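Local coordinates for methylglyoxal reductase (NADPH-dependent) (Candida albicans SC5314, PDB 6KWS), which probably reduces methylglyoxal and related carbonyl compounds using NADPH, as a member of the dihydroflavonol-4-reductase branch of the extended short-chain dehydrogenases/reductases, at residues 11-16 and 195-200; 7-12 and 30-35; 240-245 and 316-321. The protein carries 1 engineered substitution. All coordinates share one frame; numbering follows the deposited sequence.

Interaction 1: residues 11-16 and 195-200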
loop_
_atom_site.group_PDB
_atom_site.type_symbol
_atom_site.label_atom_id
_atom_site.label_comp_id
_atom_site.label_asym_id
_atom_site.label_seq_id
_atom_site.Cartn_x
_atom_site.Cartn_y
_atom_site.Cartn_z
ATOM N N GLY A 11 -1.060 5.398 -8.868
ATOM C CA GLY A 11 -0.278 4.428 -8.120
ATOM C C GLY A 11 -0.868 3.018 -8.197
ATOM O O GLY A 11 -1.978 2.781 -8.684
ATOM N N PHE A 12 -0.094 2.067 -7.668
ATOM C CA PHE A 12 -0.407 0.639 -7.777
ATOM C C PHE A 12 -1.679 0.276 -7.013
ATOM O O PHE A 12 -2.645 -0.244 -7.586
ATOM C CB PHE A 12 0.795 -0.157 -7.269
ATOM C CG PHE A 12 0.600 -1.635 -7.219
ATOM C CD1 PHE A 12 0.057 -2.334 -8.299
ATOM C CD2 PHE A 12 1.033 -2.344 -6.116
ATOM C CE1 PHE A 12 -0.085 -3.713 -8.253
ATOM C CE2 PHE A 12 0.896 -3.722 -6.049
ATOM C CZ PHE A 12 0.340 -4.412 -7.113
ATOM N N ILE A 13 -1.695 0.518 -5.706
ATOM C CA ILE A 13 -2.927 0.307 -4.953
ATOM C C ILE A 13 -4.023 1.223 -5.478
ATOM O O ILE A 13 -5.187 0.821 -5.584
ATOM C CB ILE A 13 -2.688 0.535 -3.450
ATOM C CG1 ILE A 13 -1.592 -0.397 -2.907
ATOM C CG2 ILE A 13 -3.966 0.393 -2.707
ATOM C CD1 ILE A 13 -1.218 -0.100 -1.447
ATOM N N ALA A 14 -3.667 2.461 -5.842
ATOM C CA ALA A 14 -4.686 3.483 -6.079
ATOM C C ALA A 14 -5.558 3.138 -7.280
ATOM O O ALA A 14 -6.795 3.194 -7.198
ATOM C CB ALA A 14 -4.035 4.851 -6.259
ATOM N N GLN A 15 -4.932 2.777 -8.405
ATOM C CA GLN A 15 -5.698 2.366 -9.576
ATOM C C GLN A 15 -6.738 1.315 -9.212
ATOM O O GLN A 15 -7.866 1.337 -9.717
ATOM C CB GLN A 15 -4.754 1.838 -10.660
ATOM C CG GLN A 15 -3.774 2.882 -11.174
ATOM C CD GLN A 15 -3.290 2.598 -12.596
ATOM O OE1 GLN A 15 -3.710 1.628 -13.234
ATOM N NE2 GLN A 15 -2.401 3.445 -13.094
ATOM N N HIS A 16 -6.382 0.395 -8.321
ATOM C CA HIS A 16 -7.330 -0.631 -7.918
ATOM C C HIS A 16 -8.472 -0.032 -7.106
ATOM O O HIS A 16 -9.646 -0.370 -7.326
ATOM C CB HIS A 16 -6.604 -1.714 -7.138
ATOM C CG HIS A 16 -5.903 -2.706 -8.009
ATOM N ND1 HIS A 16 -6.583 -3.604 -8.806
ATOM C CD2 HIS A 16 -4.583 -2.934 -8.226
ATOM C CE1 HIS A 16 -5.713 -4.347 -9.469
ATOM N NE2 HIS A 16 -4.493 -3.958 -9.139
ATOM N N SER A 195 1.199 -5.333 4.666
ATOM C CA SER A 195 2.558 -5.866 4.567
ATOM C C SER A 195 3.049 -5.718 3.131
ATOM O O SER A 195 2.620 -4.787 2.437
ATOM C CB SER A 195 2.625 -7.324 5.022
ATOM O OG SER A 195 1.351 -7.924 4.995
ATOM N N PHE A 196 3.947 -6.599 2.673
ATOM C CA PHE A 196 4.360 -6.541 1.273
ATOM C C PHE A 196 3.162 -6.764 0.361
ATOM O O PHE A 196 2.428 -7.744 0.506
ATOM C CB PHE A 196 5.436 -7.578 0.965
ATOM C CG PHE A 196 6.722 -7.333 1.666
ATOM C CD1 PHE A 196 7.558 -6.290 1.270
ATOM C CD2 PHE A 196 7.117 -8.160 2.724
ATOM C CE1 PHE A 196 8.760 -6.064 1.932
ATOM C CE2 PHE A 196 8.322 -7.942 3.389
ATOM C CZ PHE A 196 9.138 -6.892 2.992
ATOM N N VAL A 197 2.960 -5.855 -0.579
ATOM C CA VAL A 197 1.781 -5.887 -1.431
ATOM C C VAL A 197 2.118 -6.596 -2.740
ATOM O O VAL A 197 2.934 -6.108 -3.530
ATOM C CB VAL A 197 1.247 -4.476 -1.694
ATOM C CG1 VAL A 197 0.071 -4.574 -2.611
ATOM C CG2 VAL A 197 0.868 -3.799 -0.385
ATOM N N PHE A 198 1.489 -7.747 -2.964
ATOM C CA PHE A 198 1.619 -8.532 -4.180
ATOM C C PHE A 198 0.374 -8.330 -5.032
ATOM O O PHE A 198 -0.581 -7.673 -4.624
ATOM C CB PHE A 198 1.789 -10.025 -3.859
ATOM C CG PHE A 198 3.071 -10.365 -3.188
ATOM C CD1 PHE A 198 4.140 -9.497 -3.228
ATOM C CD2 PHE A 198 3.210 -11.577 -2.516
ATOM C CE1 PHE A 198 5.338 -9.817 -2.602
ATOM C CE2 PHE A 198 4.411 -11.914 -1.886
ATOM C CZ PHE A 198 5.477 -11.030 -1.932
ATOM N N GLY A 199 0.364 -8.948 -6.209
ATOM C CA GLY A 199 -0.817 -8.955 -7.035
ATOM C C GLY A 199 -0.590 -8.230 -8.339
ATOM O O GLY A 199 0.378 -7.484 -8.499
ATOM N N PRO A 200 -1.491 -8.435 -9.297
ATOM C CA PRO A 200 -1.345 -7.797 -10.611
ATOM C C PRO A 200 -1.668 -6.310 -10.571
ATOM O O PRO A 200 -2.368 -5.822 -9.679
ATOM C CB PRO A 200 -2.376 -8.543 -11.452
ATOM C CG PRO A 200 -3.488 -8.773 -10.421
ATOM C CD PRO A 200 -2.759 -9.182 -9.190
#
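Phe12 and His16, one turn apart on helix 12-23, reach over to the backbone and Val197 of the segment 195-200, and the two rings converge on one carbonyl. His16 donates from NE2 to Pro200 O (2.9 Å, N-H...O angle 151°). The oxygen lies somewhat out of the imidazole plane, and the nitrogen in turn is tilted 23° from the carbonyl plane. Phe12 offers the same oxygen its ring edge: CE1 comes to 3.4 Å from Pro200 O, while CZ stands 3.4 Å from Gly199 O, so two carbonyls lie near the plane of the ring at its polarised C-H rim. On the other flank of the phenyl, CE2 meets Val197 CG1 at 3.6 Å, an oblique approach in which the two side chains run past each other in opposite directions. With CG anti to the backbone N (chi1 176°), the ring of Phe12 extends from the first turn of the helix toward the strand end. Ile13 adds a looser touch, its CD1 4.4 Å from Val197 CG2.

This helix start belongs to the Rossmann nucleotide-binding fold, directly after the glycine-rich turn, and Phe12, Ile13 and Val197 all line the NADPH site; Leu81 lies beside Ile13 in that site. In the second shell, Val240 of helix 240-252 packs on Phe12, His16 and Val197 together, and Ala244 also touches His16. Farther along, Ser215 OG hydrogen-bonds Gly199 O, and the ring of Pro200 rests on helix 323-337 through Asp329, Thr330 and Gln333.

Interaction 2: residues 7-12 and 30-35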
loop_
_atom_site.group_PDB
_atom_site.type_symbol
_atom_site.label_atom_id
_atom_site.label_comp_id
_atom_site.label_asym_id
_atom_site.label_seq_id
_atom_site.Cartn_x
_atom_site.Cartn_y
_atom_site.Cartn_z
ATOM N N SER A 7 -5.900 10.677 -3.870
ATOM C CA SER A 7 -4.620 11.240 -4.266
ATOM C C SER A 7 -3.705 10.156 -4.809
ATOM O O SER A 7 -3.755 9.003 -4.371
ATOM C CB SER A 7 -3.936 11.931 -3.090
ATOM O OG SER A 7 -3.644 10.978 -2.085
ATOM N N GLY A 8 -2.849 10.544 -5.757
ATOM C CA GLY A 8 -1.921 9.614 -6.369
ATOM C C GLY A 8 -2.640 8.511 -7.119
ATOM O O GLY A 8 -2.323 7.326 -6.955
ATOM N N ALA A 9 -3.606 8.896 -7.963
ATOM C CA ALA A 9 -4.571 7.961 -8.528
ATOM C C ALA A 9 -3.976 6.993 -9.550
ATOM O O ALA A 9 -4.648 6.013 -9.909
ATOM C CB ALA A 9 -5.710 8.739 -9.168
ATOM N N THR A 10 -2.753 7.234 -10.037
ATOM C CA THR A 10 -2.100 6.279 -10.924
ATOM C C THR A 10 -1.214 5.278 -10.191
ATOM O O THR A 10 -0.639 4.403 -10.847
ATOM C CB THR A 10 -1.241 7.002 -11.943
ATOM O OG1 THR A 10 -0.452 7.964 -11.246
ATOM C CG2 THR A 10 -2.111 7.716 -12.955
ATOM N N GLY A 11 -1.060 5.398 -8.868
ATOM C CA GLY A 11 -0.278 4.428 -8.120
ATOM C C GLY A 11 -0.868 3.018 -8.197
ATOM O O GLY A 11 -1.978 2.781 -8.684
ATOM N N PHE A 12 -0.094 2.067 -7.668
ATOM C CA PHE A 12 -0.407 0.639 -7.777
ATOM C C PHE A 12 -1.679 0.276 -7.013
ATOM O O PHE A 12 -2.645 -0.244 -7.586
ATOM C CB PHE A 12 0.795 -0.157 -7.269
ATOM C CG PHE A 12 0.600 -1.635 -7.219
ATOM C CD1 PHE A 12 0.057 -2.334 -8.299
ATOM C CD2 PHE A 12 1.033 -2.344 -6.116
ATOM C CE1 PHE A 12 -0.085 -3.713 -8.253
ATOM C CE2 PHE A 12 0.896 -3.722 -6.049
ATOM C CZ PHE A 12 0.340 -4.412 -7.113
ATOM N N GLY A 30 -9.596 11.978 -8.910
ATOM C CA GLY A 30 -8.251 11.561 -8.613
ATOM C C GLY A 30 -7.314 12.738 -8.720
ATOM O O GLY A 30 -7.527 13.648 -9.506
ATOM N N THR A 31 -6.275 12.730 -7.904
ATOM C CA THR A 31 -5.223 13.705 -8.096
ATOM C C THR A 31 -4.042 12.991 -8.725
ATOM O O THR A 31 -3.749 11.831 -8.401
ATOM C CB THR A 31 -4.802 14.389 -6.788
ATOM O OG1 THR A 31 -3.973 13.510 -6.013
ATOM C CG2 THR A 31 -6.022 14.834 -5.975
ATOM N N VAL A 32 -3.393 13.685 -9.650
ATOM C CA VAL A 32 -2.277 13.151 -10.408
ATOM C C VAL A 32 -1.265 14.268 -10.522
ATOM O O VAL A 32 -1.575 15.433 -10.273
ATOM C CB VAL A 32 -2.700 12.657 -11.805
ATOM C CG1 VAL A 32 -3.555 11.418 -11.678
ATOM C CG2 VAL A 32 -3.445 13.758 -12.549
ATOM N N ARG A 33 -0.045 13.906 -10.917
ATOM C CA ARG A 33 1.057 14.864 -10.910
ATOM C C ARG A 33 1.202 15.642 -12.209
ATOM O O ARG A 33 1.939 16.636 -12.212
ATOM C CB ARG A 33 2.419 14.185 -10.608
ATOM C CG ARG A 33 2.646 13.546 -9.180
ATOM C CD ARG A 33 1.560 12.521 -8.767
ATOM N NE ARG A 33 1.319 11.615 -9.894
ATOM C CZ ARG A 33 0.348 10.721 -10.054
ATOM N NH1 ARG A 33 -0.574 10.507 -9.142
ATOM N NH2 ARG A 33 0.332 10.045 -11.181
ATOM N N SER A 34 0.545 15.218 -13.302
ATOM C CA SER A 34 0.615 15.931 -14.575
ATOM C C SER A 34 -0.625 15.634 -15.409
ATOM O O SER A 34 -1.395 14.721 -15.109
ATOM C CB SER A 34 1.866 15.561 -15.381
ATOM O OG SER A 34 1.956 14.163 -15.552
ATOM N N THR A 35 -0.799 16.421 -16.479
ATOM C CA THR A 35 -1.875 16.162 -17.433
ATOM C C THR A 35 -1.694 14.810 -18.116
ATOM O O THR A 35 -2.673 14.082 -18.339
ATOM C CB THR A 35 -1.935 17.278 -18.487
ATOM O OG1 THR A 35 -2.229 18.519 -17.848
ATOM C CG2 THR A 35 -3.019 17.000 -19.513
#
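The glycine-rich turn that follows the first strand of a Rossmann fold meets the end of the second strand here, with Gly8 and Ala9 both turned onto Thr31. Ala9 N donates to Thr31 O (3.0 Å, 171°). Gly8 N donates to the hydroxyl of the same residue, Thr31 OG1, at 3.2 Å and a more bent 146°. One threonine thus grips two successive amides, one through its backbone and one through its side chain. That hydroxyl sits between its own N and carbonyl carbon (chi1 77°), a rotation that sets it close to the backbone of Ser7 and Gly8. Beside this pair of bonds the Ala9 methyl lies against the backbone of Gly30, CB to CA 3.8 Å, and reaches Val32 CG1 at 4.3 Å.

Gly8 to Gly11 form a type I beta turn, closed by Gly11 N to Gly8 O at 3.0 Å, within the GxxGxxA variant of the dinucleotide-binding motif. Both Thr10 and Arg33 are NADPH-binding residues. The arginine chain bends at chi2 and chi3, folding back so that the guanidinium comes edge-on to the turn, with NH1 3.2 Å from Gly8 CA; the approach of its other end to the Thr10 hydroxyl is doubtful in the model. Val32 CB lies off-centre on one face of the same group. An arginine just after the second strand is consistent with recognition of the 2'-phosphate of NADPH. The Ser7 hydroxyl is hydrogen-bonded to His80 ND1 and to the backbone N of Leu81 and Ala82.

Interaction 3: residues 240-245 and 316-321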
loop_
_atom_site.group_PDB
_atom_site.type_symbol
_atom_site.label_atom_id
_atom_site.label_comp_id
_atom_site.label_asym_id
_atom_site.label_seq_id
_atom_site.Cartn_x
_atom_site.Cartn_y
_atom_site.Cartn_z
ATOM N N VAL A 240 -2.926 -6.914 -3.547
ATOM C CA VAL A 240 -3.216 -5.497 -3.760
ATOM C C VAL A 240 -4.709 -5.246 -3.880
ATOM O O VAL A 240 -5.204 -4.188 -3.466
ATOM C CB VAL A 240 -2.472 -4.987 -5.012
ATOM C CG1 VAL A 240 -2.921 -5.753 -6.231
ATOM C CG2 VAL A 240 -2.681 -3.482 -5.211
ATOM N N ARG A 241 -5.452 -6.201 -4.447
ATOM C CA ARG A 241 -6.887 -6.024 -4.616
ATOM C C ARG A 241 -7.613 -6.009 -3.272
ATOM O O ARG A 241 -8.586 -5.265 -3.094
ATOM C CB ARG A 241 -7.417 -7.117 -5.534
ATOM C CG ARG A 241 -6.972 -6.902 -6.972
ATOM C CD ARG A 241 -7.100 -8.152 -7.807
ATOM N NE ARG A 241 -6.262 -9.235 -7.296
ATOM C CZ ARG A 241 -6.104 -10.407 -7.908
ATOM N NH1 ARG A 241 -6.713 -10.647 -9.061
ATOM N NH2 ARG A 241 -5.323 -11.338 -7.375
ATOM N N ASP A 242 -7.143 -6.806 -2.305
ATOM C CA ASP A 242 -7.726 -6.758 -0.964
ATOM C C ASP A 242 -7.341 -5.481 -0.225
ATOM O O ASP A 242 -8.136 -4.941 0.550
ATOM C CB ASP A 242 -7.309 -8.001 -0.185
ATOM C CG ASP A 242 -7.783 -9.273 -0.863
ATOM O OD1 ASP A 242 -8.900 -9.211 -1.451
ATOM O OD2 ASP A 242 -7.053 -10.307 -0.838
ATOM N N VAL A 243 -6.138 -4.974 -0.456
ATOM C CA VAL A 243 -5.769 -3.695 0.123
ATOM C C VAL A 243 -6.671 -2.604 -0.429
ATOM O O VAL A 243 -7.298 -1.851 0.330
ATOM C CB VAL A 243 -4.278 -3.405 -0.141
ATOM C CG1 VAL A 243 -3.873 -2.062 0.437
ATOM C CG2 VAL A 243 -3.408 -4.519 0.437
ATOM N N ALA A 244 -6.770 -2.524 -1.762
ATOM C CA ALA A 244 -7.680 -1.579 -2.404
ATOM C C ALA A 244 -9.088 -1.681 -1.824
ATOM O O ALA A 244 -9.710 -0.665 -1.495
ATOM C CB ALA A 244 -7.715 -1.815 -3.912
ATOM N N LYS A 245 -9.608 -2.904 -1.690
ATOM C CA LYS A 245 -10.964 -3.037 -1.184
ATOM C C LYS A 245 -11.055 -2.551 0.253
ATOM O O LYS A 245 -12.060 -1.949 0.651
ATOM C CB LYS A 245 -11.433 -4.480 -1.293
ATOM C CG LYS A 245 -12.856 -4.668 -0.822
ATOM C CD LYS A 245 -13.375 -6.041 -1.179
ATOM C CE LYS A 245 -14.734 -6.304 -0.525
ATOM N NZ LYS A 245 -15.705 -6.944 -1.460
ATOM N N LEU A 316 -13.384 -5.938 8.217
ATOM C CA LEU A 316 -13.505 -5.936 6.760
ATOM C C LEU A 316 -14.507 -6.972 6.274
ATOM O O LEU A 316 -15.257 -6.721 5.330
ATOM C CB LEU A 316 -12.134 -6.180 6.111
ATOM C CG LEU A 316 -11.120 -5.177 6.644
ATOM C CD1 LEU A 316 -9.716 -5.456 6.136
ATOM C CD2 LEU A 316 -11.557 -3.728 6.341
ATOM N N GLY A 317 -14.532 -8.140 6.897
ATOM C CA GLY A 317 -15.474 -9.186 6.544
ATOM C C GLY A 317 -15.498 -9.632 5.093
ATOM O O GLY A 317 -16.569 -9.661 4.486
ATOM N N PHE A 318 -14.348 -9.978 4.514
ATOM C CA PHE A 318 -14.341 -10.613 3.205
ATOM C C PHE A 318 -13.110 -11.497 3.096
ATOM O O PHE A 318 -12.113 -11.296 3.792
ATOM C CB PHE A 318 -14.413 -9.598 2.040
ATOM C CG PHE A 318 -13.235 -8.640 1.931
ATOM C CD1 PHE A 318 -12.085 -8.991 1.220
ATOM C CD2 PHE A 318 -13.310 -7.363 2.476
ATOM C CE1 PHE A 318 -11.015 -8.094 1.089
ATOM C CE2 PHE A 318 -12.248 -6.459 2.353
ATOM C CZ PHE A 318 -11.097 -6.825 1.656
ATOM N N GLU A 319 -13.212 -12.493 2.221
ATOM C CA GLU A 319 -12.144 -13.458 1.997
ATOM C C GLU A 319 -11.015 -12.838 1.172
ATOM O O GLU A 319 -11.252 -12.229 0.126
ATOM C CB GLU A 319 -12.727 -14.690 1.292
ATOM C CG GLU A 319 -11.714 -15.729 0.767
ATOM C CD GLU A 319 -12.151 -16.408 -0.560
ATOM O OE1 GLU A 319 -12.791 -17.484 -0.481
ATOM O OE2 GLU A 319 -11.845 -15.874 -1.670
ATOM N N TYR A 320 -9.781 -12.985 1.649
ATOM C CA TYR A 320 -8.609 -12.547 0.901
ATOM C C TYR A 320 -8.204 -13.591 -0.127
ATOM O O TYR A 320 -8.409 -14.797 0.071
ATOM C CB TYR A 320 -7.409 -12.332 1.820
ATOM C CG TYR A 320 -7.531 -11.281 2.906
ATOM C CD1 TYR A 320 -8.594 -10.383 2.955
ATOM C CD2 TYR A 320 -6.549 -11.180 3.872
ATOM C CE1 TYR A 320 -8.669 -9.435 3.955
ATOM C CE2 TYR A 320 -6.616 -10.252 4.856
ATOM C CZ TYR A 320 -7.668 -9.383 4.901
ATOM O OH TYR A 320 -7.677 -8.466 5.916
ATOM N N TYR A 321 -7.586 -13.127 -1.214
ATOM C CA TYR A 321 -6.806 -14.031 -2.057
ATOM C C TYR A 321 -5.742 -14.754 -1.227
ATOM O O TYR A 321 -5.291 -14.258 -0.187
ATOM C CB TYR A 321 -6.119 -13.257 -3.175
ATOM C CG TYR A 321 -7.036 -12.697 -4.225
ATOM C CD1 TYR A 321 -7.412 -13.468 -5.313
ATOM C CD2 TYR A 321 -7.504 -11.387 -4.155
ATOM C CE1 TYR A 321 -8.236 -12.957 -6.292
ATOM C CE2 TYR A 321 -8.343 -10.865 -5.136
ATOM C CZ TYR A 321 -8.698 -11.661 -6.204
ATOM O OH TYR A 321 -9.517 -11.192 -7.214
#
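Lys245 lays its whole side chain along the ring of Phe318. Lys245 CB is 3.8 Å from Phe318 CZ, and Lys245 CG is 3.7 Å from Phe318 CE2. Lys245 CD stands over the middle of the Phe318 ring, 3.6 Å from its centroid, in a CH-pi contact. Lys245 CE closes on Phe318 CD2 at 3.5 Å, and Lys245 NZ ends over the same face, 4.9 Å from the Phe318 centroid, as a cation-pi partner. A near-trans chi1 of -178° and an extended chain as far as CE let the methylenes follow the ring.

The edge of the same ring is met by Asp242, whose OD1 lies 3.5 Å from Phe318 CE1. This is the face of helix 240-252 on which the connection from helix 310-316 to helix 323-337 rests. Asp242 OD2 accepts the N-H of Tyr321 on its syn side (Tyr321 N to Asp242 OD2 2.9 Å, 142°), a bond that fixes the loop to the helix. Next to Asp242, and one turn before Lys245, the guanidinium of Arg241 lies flat on the Tyr321 ring, planes 3° apart, in a cation-pi stack, while its NE and NH2 form salt bridges to Asp239 and Asp329.

From the N terminus, strand 3-7 runs into the turn where interaction 2 begins, and the chain closes its first loop through helix 12-23 at the end of strand 27-32. Interaction 1 starts from the same stretch, sharing Gly11 and Phe12, but closes a far longer loop at strand 196-198, so that the 30-35 end of interaction 2 falls inside it. Interaction 3 comes in series with both, tying helix 240-252 to the 316-321 loop near the C terminus. Val240 joins the pieces: its N probably bonds Phe198 O, and its side chain touches Phe12. Together they join the start of helix 12-23, the edge strand 196-198 and helix 240-252 to the loop between helices 310-316 and 323-337.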